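Local atomic coordinates of lysyl oxidase (Pichia pastoris, PDB entry 1W7C), a protein that probably oxidises primary amines, including peptidyl lysine, to aldehydes with the help of a copper ion and a topaquinone cofactor. Residues A[345-350]-A[473-478]; A[354-359]-A[461-466]. All coordinates share one frame; numbering follows the deposited sequence.

Overall arrangement
Strand 329-344 runs out into a loop that holds residues 345-350, and the chain then enters the short strand 355-357 and the start of helix 358-361. After a long excursion, mostly through strands, it returns at 461-466 and closes the inner loop, interaction 2. A few residues later 473-478 comes back onto 345-350, so interaction 1 closes an outer loop within which interaction 2 is nested. Their centres lie 13 Å apart and the two touch where Phe-350 packs against Gln-463. Interaction 2 ties the strand leading to Asp-358 to the neighbourhood of the copper, whereas interaction 1 joins two loops that meet the second subunit.

Interaction 1 (A[345-350]-A[473-478])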
ATOM      1  N   GLY A 345      -8.653  24.337   2.111  1.00 15.32           N
ATOM      2  CA  GLY A 345      -8.702  25.417   1.139  1.00 16.46           C
ATOM      3  C   GLY A 345     -10.140  25.686   0.757  1.00 16.47           C
ATOM      4  O   GLY A 345     -10.890  24.748   0.531  1.00 17.24           O
ATOM      5  N   SER A 346     -10.528  26.958   0.639  1.00 16.49           N
ATOM      6  CA  SER A 346     -11.944  27.255   0.421  1.00 16.19           C
ATOM      7  C   SER A 346     -12.149  28.652  -0.084  1.00 16.14           C
ATOM      8  O   SER A 346     -11.262  29.474   0.000  1.00 16.49           O
ATOM      9  CB  SER A 346     -12.664  27.139   1.762  1.00 16.91           C
ATOM     10  OG  SER A 346     -14.056  27.385   1.689  1.00 17.56           O
ATOM     11  N   ASP A 347     -13.323  28.870  -0.653  1.00 16.46           N
ATOM     12  CA  ASP A 347     -13.782  30.197  -0.971  1.00 17.75           C
ATOM     13  C   ASP A 347     -14.326  30.932   0.233  1.00 17.01           C
ATOM     14  O   ASP A 347     -14.504  32.152   0.152  1.00 18.80           O
ATOM     15  CB  ASP A 347     -14.870  30.171  -2.066  1.00 19.72           C
ATOM     16  CG  ASP A 347     -16.097  29.315  -1.690  1.00 20.66           C
ATOM     17  OD1 ASP A 347     -15.932  28.248  -1.032  1.00 19.91           O
ATOM     18  OD2 ASP A 347     -17.251  29.609  -2.075  1.00 19.38           O
ATOM     19  N   ASP A 348     -14.613  30.221   1.326  1.00 18.42           N
ATOM     20  CA  ASP A 348     -15.337  30.800   2.462  1.00 18.80           C
ATOM     21  C   ASP A 348     -14.432  31.031   3.654  1.00 18.31           C
ATOM     22  O   ASP A 348     -13.369  30.420   3.759  1.00 18.05           O
ATOM     23  CB  ASP A 348     -16.629  29.999   2.759  1.00 18.88           C
ATOM     24  CG  ASP A 348     -16.442  28.813   3.644  1.00 18.09           C
ATOM     25  OD1 ASP A 348     -17.143  27.797   3.354  1.00 18.11           O
ATOM     26  OD2 ASP A 348     -15.749  28.829   4.680  1.00 18.61           O
ATOM     27  N   PRO A 349     -14.789  31.988   4.510  1.00 17.82           N
ATOM     28  CA  PRO A 349     -13.881  32.395   5.585  1.00 18.86           C
ATOM     29  C   PRO A 349     -13.874  31.469   6.806  1.00 18.05           C
ATOM     30  O   PRO A 349     -13.165  31.760   7.783  1.00 20.09           O
ATOM     31  CB  PRO A 349     -14.395  33.768   5.970  1.00 22.57           C
ATOM     32  CG  PRO A 349     -15.856  33.695   5.681  1.00 21.76           C
ATOM     33  CD  PRO A 349     -15.982  32.854   4.446  1.00 20.96           C
ATOM     34  N   PHE A 350     -14.660  30.402   6.799  1.00 17.82           N
ATOM     35  CA  PHE A 350     -14.518  29.388   7.839  1.00 17.59           C
ATOM     36  C   PHE A 350     -13.517  28.333   7.412  1.00 17.49           C
ATOM     37  O   PHE A 350     -12.482  28.133   8.080  1.00 17.58           O
ATOM     38  CB  PHE A 350     -15.839  28.762   8.225  1.00 18.84           C
ATOM     39  CG  PHE A 350     -15.744  27.915   9.469  1.00 18.51           C
ATOM     40  CD1 PHE A 350     -15.877  28.485  10.739  1.00 18.49           C
ATOM     41  CD2 PHE A 350     -15.498  26.563   9.390  1.00 19.85           C
ATOM     42  CE1 PHE A 350     -15.789  27.709  11.880  1.00 18.44           C
ATOM     43  CE2 PHE A 350     -15.388  25.810  10.543  1.00 18.20           C
ATOM     44  CZ  PHE A 350     -15.543  26.386  11.779  1.00 19.64           C
ATOM     45  N   ALA A 473     -16.489  26.357  -6.714  1.00 18.69           N
ATOM     46  CA  ALA A 473     -15.995  25.295  -7.582  1.00 19.02           C
ATOM     47  C   ALA A 473     -14.476  25.076  -7.593  1.00 19.03           C
ATOM     48  O   ALA A 473     -14.048  23.949  -7.771  1.00 18.14           O
ATOM     49  CB  ALA A 473     -16.509  25.489  -9.002  1.00 21.35           C
ATOM     50  N   PRO A 474     -13.644  26.116  -7.450  1.00 17.75           N
ATOM     51  CA  PRO A 474     -12.198  25.866  -7.369  1.00 17.32           C
ATOM     52  C   PRO A 474     -11.756  25.102  -6.126  1.00 16.62           C
ATOM     53  O   PRO A 474     -10.575  24.789  -6.047  1.00 17.16           O
ATOM     54  CB  PRO A 474     -11.581  27.267  -7.402  1.00 18.26           C
ATOM     55  CG  PRO A 474     -12.640  28.123  -8.035  1.00 18.88           C
ATOM     56  CD  PRO A 474     -13.935  27.552  -7.514  1.00 18.86           C
ATOM     57  N   TYR A 475     -12.650  24.904  -5.164  1.00 16.46           N
ATOM     58  CA  TYR A 475     -12.236  24.435  -3.861  1.00 16.08           C
ATOM     59  C   TYR A 475     -12.949  23.177  -3.392  1.00 16.62           C
ATOM     60  O   TYR A 475     -12.760  22.765  -2.252  1.00 16.57           O
ATOM     61  CB  TYR A 475     -12.442  25.526  -2.802  1.00 16.47           C
ATOM     62  CG  TYR A 475     -11.726  26.802  -3.100  1.00 16.02           C
ATOM     63  CD1 TYR A 475     -10.382  26.958  -2.782  1.00 18.03           C
ATOM     64  CD2 TYR A 475     -12.374  27.893  -3.699  1.00 17.63           C
ATOM     65  CE1 TYR A 475      -9.711  28.111  -3.066  1.00 18.03           C
ATOM     66  CE2 TYR A 475     -11.711  29.076  -3.965  1.00 18.46           C
ATOM     67  CZ  TYR A 475     -10.361  29.186  -3.657  1.00 16.81           C
ATOM     68  OH  TYR A 475      -9.677  30.353  -3.933  1.00 19.98           O
ATOM     69  N   GLY A 476     -13.737  22.562  -4.258  1.00 16.65           N
ATOM     70  CA  GLY A 476     -14.463  21.366  -3.857  1.00 16.47           C
ATOM     71  C   GLY A 476     -15.503  21.005  -4.885  1.00 17.12           C
ATOM     72  O   GLY A 476     -15.834  21.835  -5.752  1.00 18.43           O
ATOM     73  N   LEU A 477     -15.985  19.769  -4.789  1.00 17.31           N
ATOM     74  CA  LEU A 477     -17.047  19.262  -5.625  1.00 17.14           C
ATOM     75  C   LEU A 477     -18.391  19.460  -4.938  1.00 16.66           C
ATOM     76  O   LEU A 477     -18.481  19.406  -3.731  1.00 17.37           O
ATOM     77  CB  LEU A 477     -16.814  17.765  -5.904  1.00 18.68           C
ATOM     78  CG  LEU A 477     -15.473  17.425  -6.582  1.00 23.63           C
ATOM     79  CD1 LEU A 477     -15.291  15.973  -6.685  1.00 35.28           C
ATOM     80  CD2 LEU A 477     -15.387  18.092  -7.944  1.00 29.05           C
ATOM     81  N   LYS A 478     -19.424  19.715  -5.727  1.00 16.93           N
ATOM     82  CA  LYS A 478     -20.782  19.734  -5.203  1.00 17.43           C
ATOM     83  C   LYS A 478     -21.248  18.318  -4.983  1.00 17.37           C
ATOM     84  O   LYS A 478     -21.449  17.567  -5.936  1.00 21.54           O
ATOM     85  CB  LYS A 478     -21.718  20.446  -6.171  1.00 17.89           C
ATOM     86  CG  LYS A 478     -23.106  20.665  -5.595  1.00 19.31           C
ATOM     87  CD  LYS A 478     -24.034  21.269  -6.650  1.00 24.70           C
ATOM     88  CE  LYS A 478     -25.471  21.261  -6.194  1.00 28.94           C
ATOM     89  NZ  LYS A 478     -26.349  21.935  -7.195  1.00 32.21           N
TER
HETATM   90  O   HOH W   1     -13.710  24.464   0.096  1.00 19.82           O
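The two loops pass closest at Ser-346 and Tyr-475, whose CA atoms are 5.1 Å apart, and no direct hydrogen bond joins the two segments. Instead the Tyr-475 ring lies flat against backbone. The carbonyl carbon of Ser-346 sits 3.5 Å above the middle of one ring face, and Asp-347 N approaches CD2 of Tyr-475 to 3.3 Å nearer the rim. The CB of Asp-347 adds a side-chain touch, 3.8 Å from the same Tyr-475 CD2. Tyr-475 has CG anti to its carbonyl carbon (chi1 -57°), a torsion that lays the ring over these peptides, while its own neighbour Pro-474 packs CB on the opposite face. Near the Tyr-475 CB, a water donates to both Gly-345 O, at 2.9 Å, and Tyr-475 O, at 3.0 Å, bridging the backbones.

The loop 345-350 is shaped by its own polar side chains. Ser-346 OG accepts from Asp-348 N at 2.9 Å in an ST turn, the bond nearly straight (169°), and Asp-348 OD2 accepts from Phe-350 N in an Asx turn. Asp-347 turns its OD2 to the hydroxyls of Thr-471 and Ser-472, a further link toward the second loop. The hydroxyl of Tyr-475 bonds to Gln-531 of the second subunit, and Asp-347 O receives Trp-521 NE1 of that subunit. The tyrosine thus combines a face packed on peptide groups with a polar end spent across the dimer interface, while Gly-345 and Tyr-475, linked through the water between their carbonyls, both also bond through their backbones to Phe-487.

Interaction 2 (A[354-359]-A[461-466]); sequences TFYSDI and YIQAGY. With IMD (imidazole), chain P.
Tyr-356 and Gln-463 reach toward each other from opposite directions, and the phenol OH donates to Gln-463 OE1 at 2.7 Å. That oxygen lies at the edge of the ring, whose plane stands 73° from the amide. Gln-463 extends fully, its CG opposite the backbone N (chi1 -179°), and its NE2 donates to Asn-351 OD1 and, in a longer bond of 3.3 Å close to the amide plane, to Thr-354 OG1, which is also hydrogen-bonded to Phe-350 O. This side is tight: Gln-463 and Thr-354 are buried, and within 354-359 the methyl CG2 of Thr-354 lies 3.2 Å above the Tyr-356 ring plane, toward the rim.

Tyr-356 itself is partly exposed. On its opposite face an imidazole, probably from the crystallisation liquor, lies with C4 3.5 Å above the ring centre. It is hydrogen-bonded to Asn-437 OD1, and its N3 donates almost straight (173°) to OD1 of Asp-358, the predicted proton acceptor. Replacing Tyr-356 by an alanine would probably leave Gln-463 OE1 without this donor and remove the ring against which the imidazole packs. The Gln-463 bond and the Thr-354 methyl probably limit how the ring turns beside Asp-358, while its other face meets an exchangeable small molecule.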
ATOM      1  N   THR A 354      -9.311  27.240   8.437  1.00 15.19           N
ATOM      2  CA  THR A 354      -9.185  26.033   9.232  1.00 15.35           C
ATOM      3  C   THR A 354      -7.849  25.369   8.959  1.00 15.38           C
ATOM      4  O   THR A 354      -7.579  24.922   7.840  1.00 15.52           O
ATOM      5  CB  THR A 354     -10.339  25.075   8.886  1.00 15.83           C
ATOM      6  OG1 THR A 354     -11.596  25.662   9.267  1.00 16.80           O
ATOM      7  CG2 THR A 354     -10.219  23.791   9.690  1.00 15.16           C
ATOM      8  N   PHE A 355      -7.025  25.276  10.005  1.00 15.21           N
ATOM      9  CA  PHE A 355      -5.731  24.591   9.954  1.00 14.85           C
ATOM     10  C   PHE A 355      -5.548  23.957  11.313  1.00 13.76           C
ATOM     11  O   PHE A 355      -4.846  24.477  12.181  1.00 15.10           O
ATOM     12  CB  PHE A 355      -4.644  25.636   9.655  1.00 15.50           C
ATOM     13  CG  PHE A 355      -3.298  25.078   9.202  1.00 14.31           C
ATOM     14  CD1 PHE A 355      -2.449  25.859   8.423  1.00 15.47           C
ATOM     15  CD2 PHE A 355      -2.844  23.824   9.615  1.00 15.67           C
ATOM     16  CE1 PHE A 355      -1.203  25.405   8.023  1.00 17.14           C
ATOM     17  CE2 PHE A 355      -1.597  23.379   9.204  1.00 15.67           C
ATOM     18  CZ  PHE A 355      -0.791  24.154   8.443  1.00 14.56           C
ATOM     19  N   TYR A 356      -6.241  22.847  11.525  1.00 14.59           N
ATOM     20  CA  TYR A 356      -6.208  22.173  12.814  1.00 14.46           C
ATOM     21  C   TYR A 356      -4.842  21.597  13.139  1.00 13.84           C
ATOM     22  O   TYR A 356      -4.198  20.973  12.277  1.00 14.69           O
ATOM     23  CB  TYR A 356      -7.234  21.017  12.906  1.00 15.79           C
ATOM     24  CG  TYR A 356      -8.675  21.433  12.776  1.00 15.39           C
ATOM     25  CD1 TYR A 356      -9.491  20.882  11.799  1.00 16.30           C
ATOM     26  CD2 TYR A 356      -9.207  22.406  13.600  1.00 16.52           C
ATOM     27  CE1 TYR A 356     -10.794  21.284  11.641  1.00 17.57           C
ATOM     28  CE2 TYR A 356     -10.535  22.794  13.478  1.00 18.18           C
ATOM     29  CZ  TYR A 356     -11.316  22.260  12.484  1.00 16.76           C
ATOM     30  OH  TYR A 356     -12.603  22.734  12.337  1.00 17.76           O
ATOM     31  N   SER A 357      -4.476  21.727  14.416  1.00 14.28           N
ATOM     32  CA  SER A 357      -3.458  20.920  15.067  1.00 14.12           C
ATOM     33  C   SER A 357      -4.155  19.935  15.976  1.00 14.01           C
ATOM     34  O   SER A 357      -4.707  20.298  17.008  1.00 15.25           O
ATOM     35  CB  SER A 357      -2.583  21.815  15.926  1.00 15.24           C
ATOM     36  OG  SER A 357      -1.856  21.054  16.907  1.00 14.73           O
ATOM     37  N   ASP A 358      -4.162  18.657  15.620  1.00 13.89           N
ATOM     38  CA  ASP A 358      -4.928  17.702  16.386  1.00 14.21           C
ATOM     39  C   ASP A 358      -4.314  17.401  17.747  1.00 13.68           C
ATOM     40  O   ASP A 358      -5.044  17.064  18.680  1.00 15.50           O
ATOM     41  CB  ASP A 358      -5.195  16.447  15.568  1.00 16.46           C
ATOM     42  CG  ASP A 358      -6.357  16.606  14.636  1.00 26.61           C
ATOM     43  OD1 ASP A 358      -7.170  17.541  14.811  1.00 31.57           O
ATOM     44  OD2 ASP A 358      -6.513  15.859  13.679  1.00 35.58           O
ATOM     45  N   ILE A 359      -3.007  17.635  17.910  1.00 13.78           N
ATOM     46  CA  ILE A 359      -2.452  17.452  19.258  1.00 15.78           C
ATOM     47  C   ILE A 359      -2.850  18.590  20.212  1.00 15.73           C
ATOM     48  O   ILE A 359      -2.824  18.392  21.407  1.00 16.50           O
ATOM     49  CB  ILE A 359      -0.902  17.237  19.267  1.00 14.45           C
ATOM     50  CG1 ILE A 359      -0.106  18.510  18.953  1.00 15.72           C
ATOM     51  CG2 ILE A 359      -0.537  16.038  18.408  1.00 15.41           C
ATOM     52  CD1 ILE A 359       1.384  18.320  19.161  1.00 16.54           C
ATOM     53  N   TYR A 461     -16.866  11.824   9.475  1.00 15.91           N
ATOM     54  CA  TYR A 461     -17.526  12.886   8.721  1.00 16.48           C
ATOM     55  C   TYR A 461     -16.522  13.880   8.246  1.00 17.29           C
ATOM     56  O   TYR A 461     -15.676  14.351   8.994  1.00 20.59           O
ATOM     57  CB  TYR A 461     -18.535  13.594   9.605  1.00 16.57           C
ATOM     58  CG  TYR A 461     -19.835  12.856   9.860  1.00 15.87           C
ATOM     59  CD1 TYR A 461     -20.110  12.273  11.080  1.00 18.34           C
ATOM     60  CD2 TYR A 461     -20.779  12.734   8.866  1.00 15.60           C
ATOM     61  CE1 TYR A 461     -21.302  11.582  11.295  1.00 17.71           C
ATOM     62  CE2 TYR A 461     -21.963  12.061   9.058  1.00 17.05           C
ATOM     63  CZ  TYR A 461     -22.223  11.500  10.278  1.00 17.60           C
ATOM     64  OH  TYR A 461     -23.409  10.836  10.494  1.00 18.21           O
ATOM     65  N   ILE A 462     -16.682  14.268   7.007  1.00 15.76           N
ATOM     66  CA  ILE A 462     -15.873  15.361   6.480  1.00 15.17           C
ATOM     67  C   ILE A 462     -16.324  16.731   7.017  1.00 15.98           C
ATOM     68  O   ILE A 462     -17.476  16.901   7.357  1.00 18.72           O
ATOM     69  CB  ILE A 462     -15.904  15.398   4.926  1.00 16.70           C
ATOM     70  CG1 ILE A 462     -17.317  15.671   4.406  1.00 18.51           C
ATOM     71  CG2 ILE A 462     -15.327  14.153   4.363  1.00 16.43           C
ATOM     72  CD1 ILE A 462     -17.412  15.914   2.904  1.00 19.52           C
ATOM     73  N   GLN A 463     -15.415  17.702   7.038  1.00 15.35           N
ATOM     74  CA  GLN A 463     -15.776  19.086   7.233  1.00 15.69           C
ATOM     75  C   GLN A 463     -16.056  19.661   5.858  1.00 17.19           C
ATOM     76  O   GLN A 463     -15.171  20.106   5.164  1.00 18.25           O
ATOM     77  CB  GLN A 463     -14.698  19.846   7.982  1.00 16.95           C
ATOM     78  CG  GLN A 463     -15.071  21.291   8.222  1.00 17.04           C
ATOM     79  CD  GLN A 463     -14.084  22.059   9.068  1.00 17.00           C
ATOM     80  OE1 GLN A 463     -13.631  21.571  10.072  1.00 19.34           O
ATOM     81  NE2 GLN A 463     -13.772  23.272   8.660  1.00 18.11           N
ATOM     82  N   ALA A 464     -17.309  19.565   5.464  1.00 17.05           N
ATOM     83  CA  ALA A 464     -17.761  20.096   4.202  1.00 15.35           C
ATOM     84  C   ALA A 464     -17.962  21.603   4.311  1.00 16.15           C
ATOM     85  O   ALA A 464     -17.681  22.236   5.355  1.00 18.24           O
ATOM     86  CB  ALA A 464     -19.042  19.432   3.845  1.00 17.67           C
ATOM     87  N   GLY A 465     -18.325  22.228   3.195  1.00 16.46           N
ATOM     88  CA  GLY A 465     -18.653  23.628   3.192  1.00 17.64           C
ATOM     89  C   GLY A 465     -19.929  23.930   2.447  1.00 17.69           C
ATOM     90  O   GLY A 465     -20.407  23.123   1.670  1.00 18.06           O
ATOM     91  N   TYR A 466     -20.482  25.121   2.652  1.00 16.81           N
ATOM     92  CA  TYR A 466     -21.650  25.522   1.877  1.00 16.37           C
ATOM     93  C   TYR A 466     -21.235  25.721   0.398  1.00 17.91           C
ATOM     94  O   TYR A 466     -20.187  26.286   0.114  1.00 18.41           O
ATOM     95  CB  TYR A 466     -22.297  26.791   2.475  1.00 19.21           C
ATOM     96  CG  TYR A 466     -23.559  27.166   1.734  1.00 17.38           C
ATOM     97  CD1 TYR A 466     -24.783  26.685   2.129  1.00 19.57           C
ATOM     98  CD2 TYR A 466     -23.504  27.956   0.602  1.00 19.24           C
ATOM     99  CE1 TYR A 466     -25.939  26.971   1.403  1.00 20.16           C
ATOM    100  CE2 TYR A 466     -24.645  28.242  -0.134  1.00 20.84           C
ATOM    101  CZ  TYR A 466     -25.857  27.738   0.275  1.00 20.42           C
ATOM    102  OH  TYR A 466     -26.983  28.004  -0.462  1.00 22.50           O
TER
HETATM  103  N1  IMD P 814     -12.063  18.154  13.919  0.70 39.11           N
HETATM  104  C2  IMD P 814     -10.850  17.539  13.845  0.70 50.37           C
HETATM  105  N3  IMD P 814      -9.987  18.299  14.580  0.70 33.17           N
HETATM  106  C4  IMD P 814     -10.649  19.348  15.105  0.70 30.85           C
HETATM  107  C5  IMD P 814     -11.959  19.266  14.679  0.70 31.93           C